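Local coordinates for 7,8-dihydro-6-hydroxymethylpterin pyrophosphokinase-dihydropteroate synthase (Plasmodium falciparum, PDB 6JWS), which probably catalyses two successive steps of folate synthesis, the ATP-dependent diphosphorylation of 6-hydroxymethyl-7,8-dihydropterin and the coupling of that product to 4-aminobenzoate, at residues T348-C351 and L352-Y356; R359-E362 and Q363-N367; R413-Q416 and R417-M421; L456-F459 and Q460-W463. The protein carries 1 engineered substitution. One frame throughout, in Å; residues are numbered along the deposited sequence.

Interaction 1: T348-C351 and L352-Y356; sequences TIRC and LYNKY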
loop_
_atom_site.group_PDB
_atom_site.type_symbol
_atom_site.label_atom_id
_atom_site.label_comp_id
_atom_site.label_asym_id
_atom_site.label_seq_id
_atom_site.Cartn_x
_atom_site.Cartn_y
_atom_site.Cartn_z
ATOM N N THR B 348 -34.842 -1.307 -14.632
ATOM C CA THR B 348 -33.717 -1.682 -15.469
ATOM C C THR B 348 -32.862 -2.734 -14.763
ATOM O O THR B 348 -32.859 -2.847 -13.534
ATOM C CB THR B 348 -32.908 -0.453 -15.900
ATOM O OG1 THR B 348 -32.184 -0.030 -14.747
ATOM C CG2 THR B 348 -33.765 0.677 -16.438
ATOM N N ILE B 349 -32.161 -3.516 -15.587
ATOM C CA ILE B 349 -31.181 -4.489 -15.147
ATOM C C ILE B 349 -30.253 -3.870 -14.102
ATOM O O ILE B 349 -30.057 -4.451 -13.042
ATOM C CB ILE B 349 -30.401 -5.060 -16.353
ATOM C CG1 ILE B 349 -31.302 -5.850 -17.311
ATOM C CG2 ILE B 349 -29.242 -5.905 -15.841
ATOM C CD1 ILE B 349 -32.074 -6.988 -16.641
ATOM N N ARG B 350 -29.685 -2.694 -14.397
ATOM C CA ARG B 350 -28.738 -2.071 -13.485
ATOM C C ARG B 350 -29.402 -1.807 -12.130
ATOM O O ARG B 350 -28.808 -2.106 -11.098
ATOM C CB ARG B 350 -28.077 -0.821 -14.087
ATOM C CG ARG B 350 -27.089 -0.137 -13.146
ATOM C CD ARG B 350 -25.768 0.360 -13.733
ATOM N NE ARG B 350 -24.867 -0.676 -14.246
ATOM C CZ ARG B 350 -23.957 -0.482 -15.210
ATOM N NH1 ARG B 350 -23.825 0.719 -15.760
ATOM N NH2 ARG B 350 -23.195 -1.491 -15.631
ATOM N N CYS B 351 -30.628 -1.258 -12.130
ATOM C CA CYS B 351 -31.284 -0.918 -10.876
ATOM C C CYS B 351 -31.595 -2.171 -10.061
ATOM O O CYS B 351 -31.382 -2.151 -8.850
ATOM C CB CYS B 351 -32.526 -0.056 -11.080
ATOM S SG CYS B 351 -32.134 1.662 -11.518
ATOM N N LEU B 352 -32.044 -3.253 -10.726
ATOM C CA LEU B 352 -32.313 -4.539 -10.084
ATOM C C LEU B 352 -31.012 -5.120 -9.539
ATOM O O LEU B 352 -30.977 -5.663 -8.435
ATOM C CB LEU B 352 -32.958 -5.531 -11.068
ATOM C CG LEU B 352 -34.396 -5.230 -11.515
ATOM C CD1 LEU B 352 -34.863 -6.191 -12.595
ATOM C CD2 LEU B 352 -35.379 -5.260 -10.341
ATOM N N TYR B 353 -29.936 -5.017 -10.333
ATOM C CA TYR B 353 -28.655 -5.492 -9.848
ATOM C C TYR B 353 -28.268 -4.753 -8.561
ATOM O O TYR B 353 -27.906 -5.400 -7.581
ATOM C CB TYR B 353 -27.574 -5.431 -10.931
ATOM C CG TYR B 353 -26.207 -5.746 -10.378
ATOM C CD1 TYR B 353 -25.793 -7.058 -10.247
ATOM C CD2 TYR B 353 -25.366 -4.738 -9.922
ATOM C CE1 TYR B 353 -24.563 -7.373 -9.699
ATOM C CE2 TYR B 353 -24.123 -5.030 -9.385
ATOM C CZ TYR B 353 -23.735 -6.352 -9.264
ATOM O OH TYR B 353 -22.532 -6.672 -8.721
ATOM N N ASN B 354 -28.309 -3.408 -8.574
ATOM C CA ASN B 354 -27.856 -2.595 -7.446
ATOM C C ASN B 354 -28.708 -2.883 -6.208
ATOM O O ASN B 354 -28.208 -2.881 -5.092
ATOM C CB ASN B 354 -27.910 -1.085 -7.728
ATOM C CG ASN B 354 -26.849 -0.580 -8.687
ATOM O OD1 ASN B 354 -25.803 -1.205 -8.853
ATOM N ND2 ASN B 354 -27.098 0.557 -9.324
ATOM N N LYS B 355 -30.006 -3.125 -6.414
ATOM C CA LYS B 355 -30.924 -3.316 -5.307
ATOM C C LYS B 355 -30.639 -4.656 -4.645
ATOM O O LYS B 355 -30.703 -4.767 -3.423
ATOM C CB LYS B 355 -32.379 -3.175 -5.768
ATOM C CG LYS B 355 -32.945 -1.761 -5.654
ATOM C CD LYS B 355 -33.895 -1.346 -6.771
ATOM C CE LYS B 355 -35.361 -1.619 -6.485
ATOM N NZ LYS B 355 -36.197 -1.547 -7.713
ATOM N N TYR B 356 -30.288 -5.654 -5.460
ATOM C CA TYR B 356 -29.961 -6.966 -4.939
ATOM C C TYR B 356 -28.725 -6.875 -4.040
ATOM O O TYR B 356 -28.688 -7.471 -2.969
ATOM C CB TYR B 356 -29.757 -7.930 -6.109
ATOM C CG TYR B 356 -29.863 -9.384 -5.743
ATOM C CD1 TYR B 356 -28.882 -10.011 -4.991
ATOM C CD2 TYR B 356 -30.951 -10.139 -6.165
ATOM C CE1 TYR B 356 -28.999 -11.343 -4.629
ATOM C CE2 TYR B 356 -31.080 -11.480 -5.822
ATOM C CZ TYR B 356 -30.102 -12.076 -5.047
ATOM O OH TYR B 356 -30.215 -13.400 -4.740
#
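Backbone hydrogen bonds carry most of this first turn, the leading one running from Leu352 N to Thr348 O at 3.0 Å, nearly straight at the hydrogen (168°). Tyr353 N binds Ile349 O in the same way at 2.8 Å, and Asn354 N and Lys355 N follow with Arg350 O and Cys351 O. Within the turn itself, Thr348 supplies a side-chain bond: its OG1, turned back over the first turn by chi1 (74°), accepts from Cys351 N at 3.3 Å. This is an N-cap, and it marks the start of helix 349-364, which leans on helix 327-336 near the ATP site of the pyrophosphokinase part.

Several side chains fold their carbons back on carbonyl oxygens of the preceding turn. Leu352 lays CG against Thr348 O at 3.5 Å, while its side chain also packs on Leu330 and Leu345. Tyr353 CG stands anti to the backbone N (chi1 172°), which sets the ring with Arg350 O at its edge and sends the hydroxyl away from the turn, to hydrogen bonds with Tyr327 OH and Lys369 NZ. Lys355 bends so that its CD rests 3.4 Å from Cys351 O.

Among the polar side chains, Asn354 and Arg350 cross obliquely, the amide lying beside the aliphatic part of the arginine with ND2 3.9 Å from Arg350 CG. The guanidinium is engaged away from Asn354, with NE bonded to Asn334 OD1.

Interaction 2: R359-E362 and Q363-N367; sequences RMKE and QYNIN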
loop_
_atom_site.group_PDB
_atom_site.type_symbol
_atom_site.label_atom_id
_atom_site.label_comp_id
_atom_site.label_asym_id
_atom_site.label_seq_id
_atom_site.Cartn_x
_atom_site.Cartn_y
_atom_site.Cartn_z
ATOM N N ARG B 359 -29.565 -4.798 -0.784
ATOM C CA ARG B 359 -30.428 -5.551 0.109
ATOM C C ARG B 359 -29.697 -6.734 0.744
ATOM O O ARG B 359 -29.974 -7.057 1.892
ATOM C CB ARG B 359 -31.741 -5.923 -0.582
ATOM C CG ARG B 359 -32.829 -4.892 -0.342
ATOM C CD ARG B 359 -33.592 -4.456 -1.565
ATOM N NE ARG B 359 -34.180 -5.578 -2.266
ATOM C CZ ARG B 359 -35.252 -5.494 -3.056
ATOM N NH1 ARG B 359 -35.869 -4.334 -3.225
ATOM N NH2 ARG B 359 -35.702 -6.573 -3.673
ATOM N N MET B 360 -28.778 -7.396 0.025
ATOM C CA MET B 360 -28.017 -8.450 0.686
ATOM C C MET B 360 -27.188 -7.853 1.828
ATOM O O MET B 360 -27.050 -8.468 2.883
ATOM C CB MET B 360 -27.102 -9.233 -0.264
ATOM C CG MET B 360 -27.846 -10.188 -1.182
ATOM S SD MET B 360 -28.424 -11.751 -0.426
ATOM C CE MET B 360 -27.235 -11.953 0.890
ATOM N N LYS B 361 -26.661 -6.645 1.611
ATOM C CA LYS B 361 -25.929 -5.926 2.638
ATOM C C LYS B 361 -26.842 -5.596 3.823
ATOM O O LYS B 361 -26.540 -5.990 4.944
ATOM C CB LYS B 361 -25.270 -4.669 2.062
ATOM C CG LYS B 361 -24.307 -3.953 2.997
ATOM C CD LYS B 361 -23.291 -4.889 3.615
ATOM C CE LYS B 361 -22.155 -4.162 4.308
ATOM N NZ LYS B 361 -21.280 -5.104 5.043
ATOM N N GLU B 362 -27.942 -4.878 3.566
ATOM C CA GLU B 362 -28.790 -4.297 4.595
ATOM C C GLU B 362 -29.530 -5.380 5.377
ATOM O O GLU B 362 -29.651 -5.278 6.592
ATOM C CB GLU B 362 -29.810 -3.330 3.987
ATOM C CG GLU B 362 -29.200 -2.046 3.455
ATOM C CD GLU B 362 -29.955 -1.341 2.334
ATOM O OE1 GLU B 362 -30.932 -1.929 1.791
ATOM O OE2 GLU B 362 -29.557 -0.200 1.987
ATOM N N GLN B 363 -30.003 -6.416 4.676
ATOM C CA GLN B 363 -30.951 -7.362 5.243
ATOM C C GLN B 363 -30.250 -8.593 5.812
ATOM O O GLN B 363 -30.688 -9.140 6.819
ATOM C CB GLN B 363 -32.051 -7.707 4.233
ATOM C CG GLN B 363 -32.961 -6.522 3.920
ATOM C CD GLN B 363 -34.227 -6.878 3.174
ATOM O OE1 GLN B 363 -34.856 -6.024 2.546
ATOM N NE2 GLN B 363 -34.617 -8.140 3.224
ATOM N N TYR B 364 -29.168 -9.047 5.173
ATOM C CA TYR B 364 -28.560 -10.299 5.596
ATOM C C TYR B 364 -27.115 -10.087 6.023
ATOM O O TYR B 364 -26.455 -11.040 6.411
ATOM C CB TYR B 364 -28.602 -11.345 4.485
ATOM C CG TYR B 364 -29.970 -11.888 4.162
ATOM C CD1 TYR B 364 -30.499 -12.968 4.858
ATOM C CD2 TYR B 364 -30.724 -11.349 3.130
ATOM C CE1 TYR B 364 -31.747 -13.486 4.544
ATOM C CE2 TYR B 364 -31.979 -11.845 2.812
ATOM C CZ TYR B 364 -32.489 -12.922 3.519
ATOM O OH TYR B 364 -33.716 -13.423 3.198
ATOM N N ASN B 365 -26.633 -8.841 5.938
ATOM C CA ASN B 365 -25.253 -8.519 6.266
ATOM C C ASN B 365 -24.269 -9.356 5.437
ATOM O O ASN B 365 -23.268 -9.850 5.958
ATOM C CB ASN B 365 -24.995 -8.621 7.772
ATOM C CG ASN B 365 -23.689 -7.966 8.177
ATOM O OD1 ASN B 365 -23.438 -6.800 7.868
ATOM N ND2 ASN B 365 -22.843 -8.714 8.866
ATOM N N ILE B 366 -24.551 -9.508 4.140
ATOM C CA ILE B 366 -23.673 -10.257 3.252
ATOM C C ILE B 366 -23.109 -9.305 2.196
ATOM O O ILE B 366 -23.834 -8.453 1.692
ATOM C CB ILE B 366 -24.425 -11.465 2.656
ATOM C CG1 ILE B 366 -24.569 -12.578 3.695
ATOM C CG2 ILE B 366 -23.781 -11.975 1.370
ATOM C CD1 ILE B 366 -25.365 -13.771 3.215
ATOM N N ASN B 367 -21.804 -9.417 1.902
ATOM C CA ASN B 367 -21.263 -8.797 0.697
ATOM C C ASN B 367 -21.273 -9.856 -0.403
ATOM O O ASN B 367 -20.465 -10.788 -0.370
ATOM C CB ASN B 367 -19.891 -8.150 0.913
ATOM C CG ASN B 367 -19.292 -7.545 -0.351
ATOM O OD1 ASN B 367 -19.954 -7.396 -1.391
ATOM N ND2 ASN B 367 -18.031 -7.148 -0.266
#
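Met360 and Ile366 run side by side and point the same way, and the methionine methyl does the touching. The bend of Met360 at chi2 and its small chi3 (-27°) carry CE onto the isoleucine, 3.4 Å from Ile366 CB and about equally close to Ile366 CG2 and CD1. The approach to CB and CG2 is closer than usual van der Waals contact, so the exact placing of the methyl is uncertain. The same methyl meets Tyr364 CB at 3.9 Å, and Met360 SD lies 5.2 Å from the centroid of the Tyr364 ring, 46° off the ring normal: an oblique Met-aromatic contact, with the sulfur neither squarely over the ring nor in its plane.

The other two pairs also lie alongside one another. Gln363 extends beside Arg359, with OE1 at 3.7 Å from Arg359 CG. Lys361 and Asn365 reach out together, and Lys361 NZ stays 3.9 Å from Asn365 OD1.

The backbone bonding changes at Met360, whose O accepts both Tyr364 N and Ile366 N, the latter at 3.0 Å, and the two donors approach from opposite faces of the carbonyl plane. Asn365 N makes a weak bond to Lys361 O.

Asn365 takes a positive phi (56°), where the chain leaves helical geometry. The arrangement is that of a helix C-terminus: a residue in left-handed conformation turns the chain out of helix 349-364, and a hydrophobic residue beyond it folds back on the last turn, here at the protein surface.

Interaction 3: R413-Q416 and R417-M421; sequences RAVQ and RMFEM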
loop_
_atom_site.group_PDB
_atom_site.type_symbol
_atom_site.label_atom_id
_atom_site.label_comp_id
_atom_site.label_asym_id
_atom_site.label_seq_id
_atom_site.Cartn_x
_atom_site.Cartn_y
_atom_site.Cartn_z
ATOM N N ARG B 413 19.882 -16.484 -29.384
ATOM C CA ARG B 413 20.050 -15.572 -28.262
ATOM C C ARG B 413 18.666 -15.096 -27.803
ATOM O O ARG B 413 18.408 -15.026 -26.610
ATOM C CB ARG B 413 20.969 -14.423 -28.684
ATOM C CG ARG B 413 21.241 -13.374 -27.616
ATOM C CD ARG B 413 21.821 -12.117 -28.253
ATOM N NE ARG B 413 22.814 -11.388 -27.465
ATOM C CZ ARG B 413 22.539 -10.542 -26.472
ATOM N NH1 ARG B 413 21.284 -10.311 -26.116
ATOM N NH2 ARG B 413 23.521 -9.930 -25.832
ATOM N N ALA B 414 17.766 -14.834 -28.763
ATOM C CA ALA B 414 16.402 -14.417 -28.467
ATOM C C ALA B 414 15.702 -15.486 -27.631
ATOM O O ALA B 414 15.144 -15.168 -26.586
ATOM C CB ALA B 414 15.623 -14.103 -29.726
ATOM N N VAL B 415 15.776 -16.746 -28.089
ATOM C CA VAL B 415 15.047 -17.827 -27.448
ATOM C C VAL B 415 15.639 -18.118 -26.064
ATOM O O VAL B 415 14.912 -18.423 -25.116
ATOM C CB VAL B 415 14.975 -19.061 -28.369
ATOM C CG1 VAL B 415 14.524 -20.317 -27.637
ATOM C CG2 VAL B 415 14.058 -18.790 -29.548
ATOM N N GLN B 416 16.964 -17.991 -25.950
ATOM C CA GLN B 416 17.653 -18.160 -24.689
ATOM C C GLN B 416 17.054 -17.190 -23.667
ATOM O O GLN B 416 16.747 -17.583 -22.542
ATOM C CB GLN B 416 19.130 -17.830 -24.894
ATOM C CG GLN B 416 20.106 -18.754 -24.188
ATOM C CD GLN B 416 21.429 -18.730 -24.926
ATOM O OE1 GLN B 416 21.719 -19.594 -25.758
ATOM N NE2 GLN B 416 22.231 -17.707 -24.661
ATOM N N ARG B 417 16.920 -15.918 -24.072
ATOM C CA ARG B 417 16.359 -14.851 -23.256
ATOM C C ARG B 417 14.930 -15.195 -22.824
ATOM O O ARG B 417 14.571 -14.960 -21.675
ATOM C CB ARG B 417 16.453 -13.513 -23.994
ATOM C CG ARG B 417 15.946 -12.313 -23.206
ATOM C CD ARG B 417 16.671 -12.023 -21.902
ATOM N NE ARG B 417 16.040 -10.907 -21.198
ATOM C CZ ARG B 417 15.834 -10.844 -19.881
ATOM N NH1 ARG B 417 16.220 -11.837 -19.093
ATOM N NH2 ARG B 417 15.238 -9.785 -19.360
ATOM N N MET B 418 14.141 -15.791 -23.729
ATOM C CA MET B 418 12.785 -16.214 -23.413
ATOM C C MET B 418 12.785 -17.271 -22.316
ATOM O O MET B 418 11.910 -17.247 -21.451
ATOM C CB MET B 418 12.040 -16.746 -24.641
ATOM C CG MET B 418 11.745 -15.648 -25.631
ATOM S SD MET B 418 11.055 -16.200 -27.199
ATOM C CE MET B 418 9.464 -16.830 -26.663
ATOM N N PHE B 419 13.757 -18.193 -22.357
ATOM C CA PHE B 419 13.850 -19.238 -21.346
ATOM C C PHE B 419 14.268 -18.632 -20.005
ATOM O O PHE B 419 13.760 -19.004 -18.955
ATOM C CB PHE B 419 14.715 -20.409 -21.836
ATOM C CG PHE B 419 13.945 -21.456 -22.612
ATOM C CD1 PHE B 419 13.288 -22.492 -21.959
ATOM C CD2 PHE B 419 13.873 -21.411 -23.997
ATOM C CE1 PHE B 419 12.571 -23.442 -22.673
ATOM C CE2 PHE B 419 13.145 -22.351 -24.714
ATOM C CZ PHE B 419 12.496 -23.364 -24.050
ATOM N N GLU B 420 15.196 -17.691 -20.049
ATOM C CA GLU B 420 15.643 -16.955 -18.883
ATOM C C GLU B 420 14.456 -16.271 -18.176
ATOM O O GLU B 420 14.308 -16.337 -16.949
ATOM C CB GLU B 420 16.671 -15.957 -19.402
ATOM C CG GLU B 420 17.775 -15.608 -18.441
ATOM C CD GLU B 420 18.796 -14.742 -19.157
ATOM O OE1 GLU B 420 19.423 -15.238 -20.138
ATOM O OE2 GLU B 420 18.925 -13.566 -18.778
ATOM N N MET B 421 13.576 -15.625 -18.949
ATOM C CA MET B 421 12.493 -14.856 -18.347
ATOM C C MET B 421 11.458 -15.796 -17.728
ATOM O O MET B 421 10.878 -15.489 -16.688
ATOM C CB MET B 421 11.848 -13.894 -19.347
ATOM C CG MET B 421 12.725 -12.682 -19.620
ATOM S SD MET B 421 11.963 -11.434 -20.703
ATOM C CE MET B 421 11.689 -12.373 -22.209
#
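Arg417 N donates to Arg413 O at 3.1 Å, opening a run of main-chain bonds in helix 411-424, one of the outer helices of the TIM barrel that forms the dihydropteroate synthase part. The Arg417 side chain leaves with CG anti to the backbone N and bends at chi2 (61°), which carries the guanidinium away from Arg413 and Ala414, although CB still sits 3.3 Å from Ala414 O. This side chain lies about 6 Å from a bound magnesium ion, in the neighbourhood of Asp689 and Glu692.

Met418 N binds Ala414 O. The side chain passes close to that oxygen, with CG 3.6 Å from Ala414 O, then turns inward to meet Leu395 of strand 390-396 and Phe459 of helix 448-464.

Phe419 carries the main side-chain contact. It runs alongside Val415, pointing the same way, and Val415 CG1 comes in at the ring edge, in plane, 3.8 Å from Phe419 CE2. The chi1 of Val415 (166°) puts CG1 there, anti to its own nitrogen. Val415 O lies near the same edge, 3.4 Å from Phe419 CD2, and also takes the hydrogen bond of Phe419 N.

Glu420 N closes the series on Gln416 O. Its extended side chain reaches back to Arg417, where OE2 forms a salt bridge with NH1 whose hydrogen bond is weak in angle. Met421 completes the setting of this arginine: Met421 CG lies over the centre of one guanidinium face, 3.5 Å above the plane.

Interaction 4: L456-F459 and Q460-W463; sequences LQLF and QKEW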
loop_
_atom_site.group_PDB
_atom_site.type_symbol
_atom_site.label_atom_id
_atom_site.label_comp_id
_atom_site.label_asym_id
_atom_site.label_seq_id
_atom_site.Cartn_x
_atom_site.Cartn_y
_atom_site.Cartn_z
ATOM N N LEU B 456 9.837 -17.036 -32.870
ATOM C CA LEU B 456 8.719 -17.741 -32.261
ATOM C C LEU B 456 8.729 -19.207 -32.671
ATOM O O LEU B 456 8.313 -20.049 -31.867
ATOM C CB LEU B 456 7.390 -17.078 -32.637
ATOM C CG LEU B 456 7.054 -15.805 -31.860
ATOM C CD1 LEU B 456 5.815 -15.132 -32.425
ATOM C CD2 LEU B 456 6.889 -16.098 -30.376
ATOM N N GLN B 457 9.148 -19.470 -33.926
ATOM C CA GLN B 457 9.267 -20.815 -34.478
ATOM C C GLN B 457 10.326 -21.617 -33.713
ATOM O O GLN B 457 10.076 -22.750 -33.323
ATOM C CB GLN B 457 9.585 -20.756 -35.977
ATOM C CG GLN B 457 8.348 -20.737 -36.864
ATOM C CD GLN B 457 8.597 -20.249 -38.271
ATOM O OE1 GLN B 457 9.644 -19.682 -38.598
ATOM N NE2 GLN B 457 7.599 -20.437 -39.121
ATOM N N LEU B 458 11.502 -21.027 -33.489
ATOM C CA LEU B 458 12.567 -21.668 -32.732
ATOM C C LEU B 458 12.120 -21.912 -31.286
ATOM O O LEU B 458 12.389 -22.977 -30.722
ATOM C CB LEU B 458 13.827 -20.792 -32.821
ATOM C CG LEU B 458 15.089 -21.337 -32.140
ATOM C CD1 LEU B 458 15.444 -22.724 -32.654
ATOM C CD2 LEU B 458 16.274 -20.403 -32.331
ATOM N N PHE B 459 11.400 -20.945 -30.689
ATOM C CA PHE B 459 10.932 -21.137 -29.323
ATOM C C PHE B 459 10.002 -22.346 -29.234
ATOM O O PHE B 459 10.119 -23.150 -28.305
ATOM C CB PHE B 459 10.238 -19.895 -28.756
ATOM C CG PHE B 459 9.685 -20.146 -27.381
ATOM C CD1 PHE B 459 10.518 -20.123 -26.273
ATOM C CD2 PHE B 459 8.346 -20.462 -27.206
ATOM C CE1 PHE B 459 10.014 -20.387 -25.007
ATOM C CE2 PHE B 459 7.848 -20.731 -25.939
ATOM C CZ PHE B 459 8.684 -20.700 -24.843
ATOM N N GLN B 460 9.063 -22.443 -30.184
ATOM C CA GLN B 460 8.090 -23.526 -30.225
ATOM C C GLN B 460 8.846 -24.862 -30.292
ATOM O O GLN B 460 8.540 -25.793 -29.553
ATOM C CB GLN B 460 7.112 -23.268 -31.383
ATOM C CG GLN B 460 6.096 -24.373 -31.660
ATOM C CD GLN B 460 5.329 -24.227 -32.962
ATOM O OE1 GLN B 460 5.903 -24.104 -34.047
ATOM N NE2 GLN B 460 4.003 -24.265 -32.882
ATOM N N LYS B 461 9.877 -24.918 -31.148
ATOM C CA LYS B 461 10.655 -26.124 -31.381
ATOM C C LYS B 461 11.396 -26.534 -30.108
ATOM O O LYS B 461 11.317 -27.689 -29.700
ATOM C CB LYS B 461 11.570 -25.946 -32.601
ATOM C CG LYS B 461 12.488 -27.119 -32.919
ATOM C CD LYS B 461 13.745 -26.699 -33.666
ATOM C CE LYS B 461 15.012 -27.350 -33.138
ATOM N NZ LYS B 461 16.211 -26.496 -33.338
ATOM N N GLU B 462 12.101 -25.588 -29.477
ATOM C CA GLU B 462 12.820 -25.860 -28.239
ATOM C C GLU B 462 11.858 -26.268 -27.121
ATOM O O GLU B 462 12.154 -27.169 -26.335
ATOM C CB GLU B 462 13.674 -24.668 -27.805
ATOM C CG GLU B 462 14.737 -24.247 -28.807
ATOM C CD GLU B 462 15.853 -25.242 -29.113
ATOM O OE1 GLU B 462 15.552 -26.435 -29.369
ATOM O OE2 GLU B 462 17.029 -24.820 -29.115
ATOM N N TRP B 463 10.702 -25.603 -27.028
ATOM C CA TRP B 463 9.775 -25.956 -25.967
ATOM C C TRP B 463 9.374 -27.416 -26.116
ATOM O O TRP B 463 9.288 -28.135 -25.126
ATOM C CB TRP B 463 8.527 -25.057 -25.919
ATOM C CG TRP B 463 7.663 -25.425 -24.753
ATOM C CD1 TRP B 463 6.564 -26.233 -24.764
ATOM C CD2 TRP B 463 7.901 -25.092 -23.375
ATOM N NE1 TRP B 463 6.076 -26.391 -23.494
ATOM C CE2 TRP B 463 6.880 -25.706 -22.622
ATOM C CE3 TRP B 463 8.858 -24.313 -22.710
ATOM C CZ2 TRP B 463 6.788 -25.559 -21.243
ATOM C CZ3 TRP B 463 8.770 -24.167 -21.342
ATOM C CH2 TRP B 463 7.743 -24.783 -20.624
HETATM O O HOH W 1 8.290 -24.718 -34.612
#
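Leu456 O accepts from Gln460 N, and Gln460 CB leans against the same carbonyl at 3.5 Å. The leucine side chain itself is directed to the loop residues Leu497 and Val498.

Gln457 acts through its carbonyl: Gln457 O takes Lys461 N at 3.1 Å and a water at 3.0 Å. That water also donates to Gln460 OE1, at an unusually short 2.5 Å, bridging the glutamine amide to the main chain. Gln460 NE2 is bonded to Asn495 O, and the amide is thus held through both its O and its N.

Leu458 O receives Glu462 N almost straight (173°). CD1 of Leu458 lies 3.9 Å from Lys461 NZ and 4.2 Å from Glu462 CG; the glutamate, bent at chi2 (-64°), runs beside the leucine in the same direction.

At Phe459 the contact becomes aromatic: Phe459 O binds Trp463 N at 2.8 Å, and the two rings project together, CZ of Phe459 meeting CE3 of Trp463 obliquely at 4.2 Å. Both rings also touch Phe419.

Through this aromatic face helix 448-464 packs on helix 411-424, two neighbouring outer helices of the dihydropteroate synthase TIM barrel.

Overall arrangement
Interactions 1 and 2 sit on one helix, 349-364, with centres about 15 Å apart: interaction 1 caps its start, partly buried against helix 327-336, and interaction 2 ends it as a surface contact. Interactions 3 and 4 lie on the opposite side of the chain's centre, their centres about 50 Å from that of interaction 1, on two barrel helices that pack directly. There Met418 CE meets Phe459 CG at 3.4 Å, and Val415 CG2 lies against Leu458. Chemistry follows place. The helix ends rely on a threonine cap and a doubly engaged carbonyl, whereas the turns within the barrel helices combine regular backbone bonding with aromatic packing between the two helices and polar groups, including a water-bridged glutamine, on other sides.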